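Local coordinates for EGF family domain-containing protein (Toxoplasma gondii, PDB 4Z80), which probably helps the parasite invade host cells, as an apical membrane antigen that binds a RON2-type partner at the moving junction, at residues L28-D33 with T336-E341; T35-R40 with T44-E49. One frame throughout, in Å; residues are numbered along the deposited sequence.

Overall arrangement
After two short helices, 8-16 and 21-24, the chain forms strand 27-30, turns through D31 to D33 into strand 36-40, and reverses tightly into strand 43-51. Contact 2, 35-40 with 44-49, closes this hairpin with three residues between its segments. The long strand then lies between the other two, antiparallel to both, in the order 27-30, 43-51, 36-40. Contact 1, 28-33 with 336-341, closes a far larger loop of 302 residues, and contact 2 falls entirely within that loop. Their centres are about 5 Å apart. The bridges are direct: R40 of the hairpin bonds to P338 O and to E341, so the segment leading into helix 340-343 is tied to both edge strands of the sheet.

Contact 1 of 2, residues L28-D33 with T336-E341; sequences LIWDKD and TRPDHE
A buried seam between edge strand 27-30 of the N-terminal three-stranded sheet and the loop that turns into helix 340-343 is made by L28 and W30 on one side and T336, R337 and P338 on the other. The W30 indole comes in edge first: its CH2 lies 3.3 Å from T336 O, near the ring plane, and 4.1 Å from P338 CD. With CG anti to its carbonyl carbon (chi1 -53°), the indole extends toward the loop, although the CB bond itself does not point that way. T336 O is buried here without a polar partner in the model, while the hydroxyl of T336 bonds to T333 O. Beside the indole, L28 CD2 meets R337 CB at 3.9 Å, and L28 CD1 lies over one indole face. Beyond CB the R337 chain leads away and bends at chi3 (-54°), bringing its guanidinium side-on to D339: NE to OD1 is 2.7 Å at 173°, and NH2 to OD2 is 3.0 Å. Both acceptors sit close to the guanidinium plane, a paired grip that fixes its rotation; NH1 bonds to N24 O. The salt bridge lies within a type I beta turn, R337 to H340, with D339 at the helix N-cap position, though its carboxylate, taken up by R337, makes no capping bond.

Contact 2 of 2, residues T35-R40 with T44-E49; sequences TKSHTR and TYRWTE
Four backbone hydrogen bonds join K36 to W47 and H38 to Y45, the hydrogen-bonded pairs of an antiparallel beta hairpin. The shortest runs from Y45 N to H38 O, 2.8 Å at 162°; W47 N to K36 O is 3.0 Å. In the non-hydrogen-bonded pair T39 and T44 the hydroxyls meet, OG1 to OG1 at 2.7 Å, each held beside its own backbone N. Two waters extend the network: one links T35 N to T48 OG1, the other R40 O to Y45 OH. R40 reaches beyond the hairpin to P338 O, E341 and E254. The face bearing S37 and R46 is more open to solvent; there the arginine, bent at chi2 and chi3, folds back until NH2 lies 3.6 Å from S37 CB, which sits at the guanidinium edge. On the face bearing K36, H38, Y45 and W47, Y45 and W47 are buried, Y45 meeting F253 edge-to-face. W47 has CG between its backbone N and carbonyl carbon (chi1 69°), which swings the indole under the neighbouring strand. H38 CB touches its edge, 3.7 Å from CH2, while K36 CB makes a CH-pi contact, 3.4 Å from the centroid of the five-membered ring.

Contact 1 of 2, residues L28-D33 with T336-E341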
ATOM      1  N   LEU A  28       0.879  -1.377  13.737  1.00 15.22           N
ATOM      2  CA  LEU A  28       2.051  -2.023  14.298  1.00 18.28           C
ATOM      3  C   LEU A  28       3.322  -1.424  13.739  1.00 14.46           C
ATOM      4  O   LEU A  28       3.335  -0.807  12.666  1.00 15.47           O
ATOM      5  CB  LEU A  28       2.021  -3.533  14.050  1.00 18.84           C
ATOM      6  CG  LEU A  28       2.219  -4.101  12.642  1.00 17.84           C
ATOM      7  CD1 LEU A  28       3.688  -4.185  12.224  1.00 15.66           C
ATOM      8  CD2 LEU A  28       1.597  -5.490  12.560  1.00 18.19           C
ATOM      9  N   ILE A  29       4.388  -1.582  14.509  1.00 15.43           N
ATOM     10  CA  ILE A  29       5.721  -1.239  14.061  1.00 15.46           C
ATOM     11  C   ILE A  29       6.617  -2.448  14.320  1.00 16.34           C
ATOM     12  O   ILE A  29       6.359  -3.231  15.240  1.00 16.43           O
ATOM     13  CB  ILE A  29       6.262   0.005  14.778  1.00 18.84           C
ATOM     14  CG1 ILE A  29       6.118  -0.160  16.286  1.00 24.91           C
ATOM     15  CG2 ILE A  29       5.514   1.256  14.314  1.00 18.37           C
ATOM     16  CD1 ILE A  29       7.096   0.626  17.057  1.00 35.77           C
ATOM     17  N   TRP A  30       7.655  -2.610  13.508  1.00 14.55           N
ATOM     18  CA  TRP A  30       8.546  -3.765  13.637  1.00 14.79           C
ATOM     19  C   TRP A  30       9.565  -3.494  14.738  1.00 17.82           C
ATOM     20  O   TRP A  30      10.142  -2.413  14.806  1.00 16.80           O
ATOM     21  CB  TRP A  30       9.248  -4.075  12.303  1.00 13.68           C
ATOM     22  CG  TRP A  30       8.291  -4.235  11.163  1.00 12.67           C
ATOM     23  CD1 TRP A  30       8.129  -3.385  10.104  1.00 14.47           C
ATOM     24  CD2 TRP A  30       7.335  -5.282  10.984  1.00 12.66           C
ATOM     25  NE1 TRP A  30       7.138  -3.844   9.277  1.00 13.34           N
ATOM     26  CE2 TRP A  30       6.638  -5.012   9.788  1.00 14.67           C
ATOM     27  CE3 TRP A  30       7.002  -6.429  11.715  1.00 13.68           C
ATOM     28  CZ2 TRP A  30       5.623  -5.834   9.312  1.00 15.46           C
ATOM     29  CZ3 TRP A  30       5.992  -7.250  11.235  1.00 14.87           C
ATOM     30  CH2 TRP A  30       5.318  -6.949  10.043  1.00 15.29           C
ATOM     31  N   ASP A  31       9.759  -4.473  15.615  1.00 18.86           N
ATOM     32  CA  ASP A  31      10.785  -4.372  16.647  1.00 23.32           C
ATOM     33  C   ASP A  31      11.090  -5.750  17.217  1.00 22.03           C
ATOM     34  O   ASP A  31      10.175  -6.495  17.556  1.00 22.58           O
ATOM     35  CB  ASP A  31      10.344  -3.429  17.761  1.00 28.12           C
ATOM     36  CG  ASP A  31      11.502  -3.001  18.643  1.00 35.01           C
ATOM     37  OD1 ASP A  31      11.889  -3.790  19.527  1.00 31.85           O
ATOM     38  OD2 ASP A  31      12.039  -1.888  18.439  1.00 32.97           O
ATOM     39  N   LYS A  32      12.368  -6.091  17.333  1.00 24.64           N
ATOM     40  CA  LYS A  32      12.726  -7.434  17.784  1.00 23.98           C
ATOM     41  C   LYS A  32      12.387  -7.648  19.264  1.00 27.00           C
ATOM     42  O   LYS A  32      12.378  -8.783  19.734  1.00 30.71           O
ATOM     43  CB  LYS A  32      14.209  -7.719  17.520  1.00 29.57           C
ATOM     44  CG  LYS A  32      15.190  -6.821  18.237  1.00 34.03           C
ATOM     45  CD  LYS A  32      16.613  -7.170  17.825  1.00 40.73           C
ATOM     46  CE  LYS A  32      17.606  -6.143  18.326  1.00 45.02           C
ATOM     47  NZ  LYS A  32      17.524  -5.965  19.800  1.00 50.13           N
ATOM     48  N   ASP A  33      12.081  -6.570  19.984  1.00 24.66           N
ATOM     49  CA  ASP A  33      11.649  -6.663  21.382  1.00 28.84           C
ATOM     50  C   ASP A  33      10.137  -6.485  21.536  1.00 29.22           C
ATOM     51  O   ASP A  33       9.622  -6.403  22.653  1.00 28.90           O
ATOM     52  CB  ASP A  33      12.374  -5.622  22.236  1.00 30.24           C
ATOM     53  CG  ASP A  33      13.861  -5.900  22.362  1.00 35.48           C
ATOM     54  OD1 ASP A  33      14.259  -7.084  22.309  1.00 43.11           O
ATOM     55  OD2 ASP A  33      14.633  -4.932  22.516  1.00 38.27           O
ATOM     56  N   THR A 336       2.018  -4.562   7.353  1.00 12.59           N
ATOM     57  CA  THR A 336       1.014  -5.603   7.231  1.00 11.49           C
ATOM     58  C   THR A 336       1.360  -6.749   8.184  1.00 12.09           C
ATOM     59  O   THR A 336       2.528  -7.131   8.286  1.00 14.18           O
ATOM     60  CB  THR A 336       0.942  -6.100   5.782  1.00 13.21           C
ATOM     61  OG1 THR A 336       0.473  -5.033   4.941  1.00 12.93           O
ATOM     62  CG2 THR A 336       0.008  -7.290   5.635  1.00 12.69           C
ATOM     63  N   ARG A 337       0.366  -7.298   8.876  1.00 11.54           N
ATOM     64  CA  ARG A 337       0.633  -8.338   9.867  1.00 12.05           C
ATOM     65  C   ARG A 337       0.825  -9.683   9.152  1.00 11.75           C
ATOM     66  O   ARG A 337       0.111 -10.006   8.206  1.00 12.88           O
ATOM     67  CB  ARG A 337      -0.480  -8.401  10.930  1.00 12.43           C
ATOM     68  CG  ARG A 337      -1.919  -8.624  10.437  1.00 12.34           C
ATOM     69  CD  ARG A 337      -2.918  -8.477  11.589  1.00 12.99           C
ATOM     70  NE  ARG A 337      -2.562  -9.361  12.703  1.00 13.31           N
ATOM     71  CZ  ARG A 337      -2.877  -9.167  13.979  1.00 14.57           C
ATOM     72  NH1 ARG A 337      -3.586  -8.112  14.367  1.00 13.94           N
ATOM     73  NH2 ARG A 337      -2.478 -10.048  14.883  1.00 15.06           N
ATOM     74  N   PRO A 338       1.834 -10.450   9.584  1.00 13.77           N
ATOM     75  CA  PRO A 338       2.212 -11.672   8.869  1.00 15.48           C
ATOM     76  C   PRO A 338       1.216 -12.807   9.072  1.00 16.38           C
ATOM     77  O   PRO A 338       1.253 -13.800   8.335  1.00 17.09           O
ATOM     78  CB  PRO A 338       3.580 -12.015   9.474  1.00 15.57           C
ATOM     79  CG  PRO A 338       3.565 -11.413  10.812  1.00 19.69           C
ATOM     80  CD  PRO A 338       2.761 -10.145  10.683  1.00 14.90           C
ATOM     81  N   ASP A 339       0.334 -12.649  10.053  1.00 14.02           N
ATOM     82  CA  ASP A 339      -0.720 -13.619  10.330  1.00 13.03           C
ATOM     83  C   ASP A 339      -2.054 -13.157   9.725  1.00 12.10           C
ATOM     84  O   ASP A 339      -3.116 -13.542  10.195  1.00 13.48           O
ATOM     85  CB  ASP A 339      -0.869 -13.838  11.847  1.00 13.98           C
ATOM     86  CG  ASP A 339      -1.023 -12.535  12.617  1.00 14.15           C
ATOM     87  OD1 ASP A 339      -1.031 -11.459  11.980  1.00 14.77           O
ATOM     88  OD2 ASP A 339      -1.146 -12.586  13.856  1.00 15.86           O
ATOM     89  N   HIS A 340      -2.004 -12.351   8.668  1.00 13.99           N
ATOM     90  CA  HIS A 340      -3.224 -11.718   8.172  1.00 13.65           C
ATOM     91  C   HIS A 340      -4.256 -12.722   7.657  1.00 14.32           C
ATOM     92  O   HIS A 340      -5.453 -12.464   7.723  1.00 14.77           O
ATOM     93  CB  HIS A 340      -2.893 -10.676   7.082  1.00 14.52           C
ATOM     94  CG  HIS A 340      -2.385 -11.260   5.800  1.00 14.32           C
ATOM     95  ND1 HIS A 340      -3.213 -11.586   4.746  1.00 16.51           N
ATOM     96  CD2 HIS A 340      -1.131 -11.587   5.407  1.00 15.75           C
ATOM     97  CE1 HIS A 340      -2.489 -12.079   3.756  1.00 19.11           C
ATOM     98  NE2 HIS A 340      -1.223 -12.091   4.131  1.00 19.78           N
ATOM     99  N   GLU A 341      -3.824 -13.875   7.159  1.00 14.52           N
ATOM    100  CA  GLU A 341      -4.793 -14.857   6.677  1.00 16.48           C
ATOM    101  C   GLU A 341      -5.744 -15.335   7.765  1.00 17.34           C
ATOM    102  O   GLU A 341      -6.888 -15.688   7.471  1.00 16.76           O
ATOM    103  CB  GLU A 341      -4.083 -16.062   6.071  1.00 19.08           C
ATOM    104  CG  GLU A 341      -3.337 -15.726   4.800  1.00 24.91           C
ATOM    105  CD  GLU A 341      -1.912 -15.286   5.051  1.00 28.55           C
ATOM    106  OE1 GLU A 341      -1.562 -14.972   6.215  1.00 29.39           O
ATOM    107  OE2 GLU A 341      -1.133 -15.267   4.072  1.00 40.06           O
TER

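Contact 2 of 2, residues T35-R40 with T44-E49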
ATOM      1  N   THR A  35       6.231  -7.394  21.779  1.00 24.28           N
ATOM      2  CA  THR A  35       5.612  -8.505  22.500  1.00 24.62           C
ATOM      3  C   THR A  35       4.735  -9.388  21.609  1.00 25.75           C
ATOM      4  O   THR A  35       4.345 -10.483  22.010  1.00 28.40           O
ATOM      5  CB  THR A  35       4.765  -7.990  23.672  1.00 29.17           C
ATOM      6  OG1 THR A  35       3.731  -7.130  23.178  1.00 28.90           O
ATOM      7  CG2 THR A  35       5.644  -7.219  24.665  1.00 34.11           C
ATOM      8  N   LYS A  36       4.437  -8.921  20.399  1.00 21.17           N
ATOM      9  CA  LYS A  36       3.643  -9.691  19.445  1.00 19.78           C
ATOM     10  C   LYS A  36       4.551 -10.490  18.521  1.00 19.85           C
ATOM     11  O   LYS A  36       5.605 -10.005  18.117  1.00 18.37           O
ATOM     12  CB  LYS A  36       2.749  -8.771  18.609  1.00 18.53           C
ATOM     13  CG  LYS A  36       1.900  -7.812  19.423  1.00 19.47           C
ATOM     14  CD  LYS A  36       0.941  -8.544  20.345  1.00 22.74           C
ATOM     15  CE  LYS A  36       0.136  -7.556  21.168  1.00 25.69           C
ATOM     16  NZ  LYS A  36      -0.808  -8.228  22.093  1.00 27.12           N
ATOM     17  N   SER A  37       4.143 -11.706  18.173  1.00 20.82           N
ATOM     18  CA  SER A  37       4.961 -12.522  17.288  1.00 19.68           C
ATOM     19  C   SER A  37       4.158 -13.520  16.485  1.00 18.32           C
ATOM     20  O   SER A  37       3.049 -13.904  16.857  1.00 22.83           O
ATOM     21  CB  SER A  37       6.033 -13.264  18.085  1.00 28.39           C
ATOM     22  OG  SER A  37       5.461 -14.199  18.977  1.00 30.36           O
ATOM     23  N   HIS A  38       4.732 -13.919  15.360  1.00 19.40           N
ATOM     24  CA  HIS A  38       4.133 -14.924  14.510  1.00 19.07           C
ATOM     25  C   HIS A  38       5.188 -15.543  13.630  1.00 21.21           C
ATOM     26  O   HIS A  38       6.001 -14.834  13.045  1.00 20.03           O
ATOM     27  CB  HIS A  38       3.044 -14.324  13.636  1.00 20.07           C
ATOM     28  CG  HIS A  38       2.408 -15.313  12.711  1.00 15.96           C
ATOM     29  ND1 HIS A  38       1.527 -16.276  13.152  1.00 19.44           N
ATOM     30  CD2 HIS A  38       2.512 -15.480  11.374  1.00 17.55           C
ATOM     31  CE1 HIS A  38       1.118 -16.996  12.124  1.00 20.17           C
ATOM     32  NE2 HIS A  38       1.701 -16.533  11.032  1.00 19.04           N
ATOM     33  N   THR A  39       5.168 -16.866  13.525  1.00 22.50           N
ATOM     34  CA  THR A  39       6.089 -17.547  12.640  1.00 22.31           C
ATOM     35  C   THR A  39       5.369 -17.890  11.344  1.00 22.73           C
ATOM     36  O   THR A  39       4.379 -18.620  11.338  1.00 27.89           O
ATOM     37  CB  THR A  39       6.674 -18.799  13.302  1.00 22.71           C
ATOM     38  OG1 THR A  39       7.336 -18.409  14.513  1.00 24.24           O
ATOM     39  CG2 THR A  39       7.681 -19.476  12.378  1.00 28.99           C
ATOM     40  N   ARG A  40       5.861 -17.310  10.254  1.00 25.60           N
ATOM     41  CA  ARG A  40       5.310 -17.523   8.924  1.00 27.01           C
ATOM     42  C   ARG A  40       6.402 -18.161   8.089  1.00 36.48           C
ATOM     43  O   ARG A  40       7.417 -17.528   7.787  1.00 31.56           O
ATOM     44  CB  ARG A  40       4.829 -16.198   8.316  1.00 30.48           C
ATOM     45  CG  ARG A  40       4.262 -16.285   6.906  1.00 29.87           C
ATOM     46  CD  ARG A  40       4.140 -14.892   6.289  1.00 31.98           C
ATOM     47  NE  ARG A  40       3.472 -14.911   4.988  1.00 27.34           N
ATOM     48  CZ  ARG A  40       2.162 -14.764   4.805  1.00 31.82           C
ATOM     49  NH1 ARG A  40       1.354 -14.581   5.839  1.00 28.57           N
ATOM     50  NH2 ARG A  40       1.654 -14.800   3.579  1.00 34.25           N
ATOM     51  N   THR A  44      10.289 -15.911  12.196  1.00 23.43           N
ATOM     52  CA  THR A  44       9.478 -15.383  13.283  1.00 23.66           C
ATOM     53  C   THR A  44       9.532 -13.865  13.253  1.00 21.14           C
ATOM     54  O   THR A  44      10.588 -13.257  13.445  1.00 23.87           O
ATOM     55  CB  THR A  44       9.945 -15.893  14.654  1.00 25.95           C
ATOM     56  OG1 THR A  44       9.822 -17.321  14.687  1.00 27.18           O
ATOM     57  CG2 THR A  44       9.102 -15.289  15.776  1.00 27.03           C
ATOM     58  N   TYR A  45       8.377 -13.266  12.994  1.00 18.29           N
ATOM     59  CA  TYR A  45       8.238 -11.816  12.965  1.00 19.07           C
ATOM     60  C   TYR A  45       7.869 -11.295  14.340  1.00 17.80           C
ATOM     61  O   TYR A  45       7.073 -11.912  15.039  1.00 18.13           O
ATOM     62  CB  TYR A  45       7.176 -11.415  11.947  1.00 16.33           C
ATOM     63  CG  TYR A  45       7.520 -11.828  10.542  1.00 15.33           C
ATOM     64  CD1 TYR A  45       7.200 -13.093  10.067  1.00 19.27           C
ATOM     65  CD2 TYR A  45       8.181 -10.956   9.688  1.00 18.12           C
ATOM     66  CE1 TYR A  45       7.526 -13.470   8.783  1.00 18.83           C
ATOM     67  CE2 TYR A  45       8.508 -11.325   8.405  1.00 18.36           C
ATOM     68  CZ  TYR A  45       8.178 -12.581   7.956  1.00 20.29           C
ATOM     69  OH  TYR A  45       8.504 -12.961   6.676  1.00 25.13           O
ATOM     70  N   ARG A  46       8.447 -10.161  14.714  1.00 16.59           N
ATOM     71  CA  ARG A  46       8.185  -9.540  16.006  1.00 18.04           C
ATOM     72  C   ARG A  46       7.717  -8.103  15.822  1.00 16.89           C
ATOM     73  O   ARG A  46       8.306  -7.351  15.052  1.00 17.07           O
ATOM     74  CB  ARG A  46       9.443  -9.564  16.874  1.00 23.58           C
ATOM     75  CG  ARG A  46      10.033 -10.950  17.066  1.00 28.66           C
ATOM     76  CD  ARG A  46       9.354 -11.652  18.206  1.00 36.33           C
ATOM     77  NE  ARG A  46       9.881 -11.189  19.486  1.00 44.39           N
ATOM     78  CZ  ARG A  46       9.202 -11.180  20.631  1.00 48.79           C
ATOM     79  NH1 ARG A  46       9.784 -10.733  21.736  1.00 48.02           N
ATOM     80  NH2 ARG A  46       7.942 -11.596  20.674  1.00 47.22           N
ATOM     81  N   TRP A  47       6.675  -7.715  16.544  1.00 16.06           N
ATOM     82  CA  TRP A  47       6.180  -6.351  16.433  1.00 14.44           C
ATOM     83  C   TRP A  47       5.516  -5.833  17.700  1.00 17.20           C
ATOM     84  O   TRP A  47       5.216  -6.579  18.638  1.00 18.51           O
ATOM     85  CB  TRP A  47       5.210  -6.247  15.247  1.00 15.07           C
ATOM     86  CG  TRP A  47       3.874  -6.962  15.382  1.00 14.16           C
ATOM     87  CD1 TRP A  47       2.704  -6.444  15.881  1.00 15.91           C
ATOM     88  CD2 TRP A  47       3.568  -8.306  14.979  1.00 13.28           C
ATOM     89  NE1 TRP A  47       1.700  -7.381  15.807  1.00 15.12           N
ATOM     90  CE2 TRP A  47       2.205  -8.529  15.258  1.00 16.38           C
ATOM     91  CE3 TRP A  47       4.314  -9.337  14.398  1.00 16.32           C
ATOM     92  CZ2 TRP A  47       1.578  -9.744  14.994  1.00 14.93           C
ATOM     93  CZ3 TRP A  47       3.685 -10.547  14.132  1.00 17.17           C
ATOM     94  CH2 TRP A  47       2.332 -10.740  14.432  1.00 16.52           C
ATOM     95  N   THR A  48       5.335  -4.517  17.720  1.00 16.93           N
ATOM     96  CA  THR A  48       4.581  -3.826  18.748  1.00 18.50           C
ATOM     97  C   THR A  48       3.302  -3.280  18.142  1.00 18.52           C
ATOM     98  O   THR A  48       3.316  -2.706  17.057  1.00 18.76           O
ATOM     99  CB  THR A  48       5.395  -2.666  19.362  1.00 21.57           C
ATOM    100  OG1 THR A  48       6.442  -3.198  20.180  1.00 24.33           O
ATOM    101  CG2 THR A  48       4.509  -1.749  20.209  1.00 24.70           C
ATOM    102  N   GLU A  49       2.203  -3.442  18.860  1.00 18.13           N
ATOM    103  CA  GLU A  49       0.928  -2.879  18.454  1.00 16.08           C
ATOM    104  C   GLU A  49       0.725  -1.558  19.184  1.00 17.65           C
ATOM    105  O   GLU A  49       0.560  -1.537  20.400  1.00 20.33           O
ATOM    106  CB  GLU A  49      -0.189  -3.866  18.763  1.00 20.22           C
ATOM    107  CG  GLU A  49      -1.572  -3.397  18.449  1.00 25.35           C
ATOM    108  CD  GLU A  49      -2.613  -4.430  18.836  1.00 28.30           C
ATOM    109  OE1 GLU A  49      -2.437  -5.620  18.460  1.00 22.00           O
ATOM    110  OE2 GLU A  49      -3.593  -4.055  19.529  1.00 22.20           O
TER
HETATM  111  O   HOH W   1       5.407  -4.722  22.043  1.00 29.02           O
HETATM  112  O   HOH W   2       7.706 -15.213   6.000  1.00 34.78           O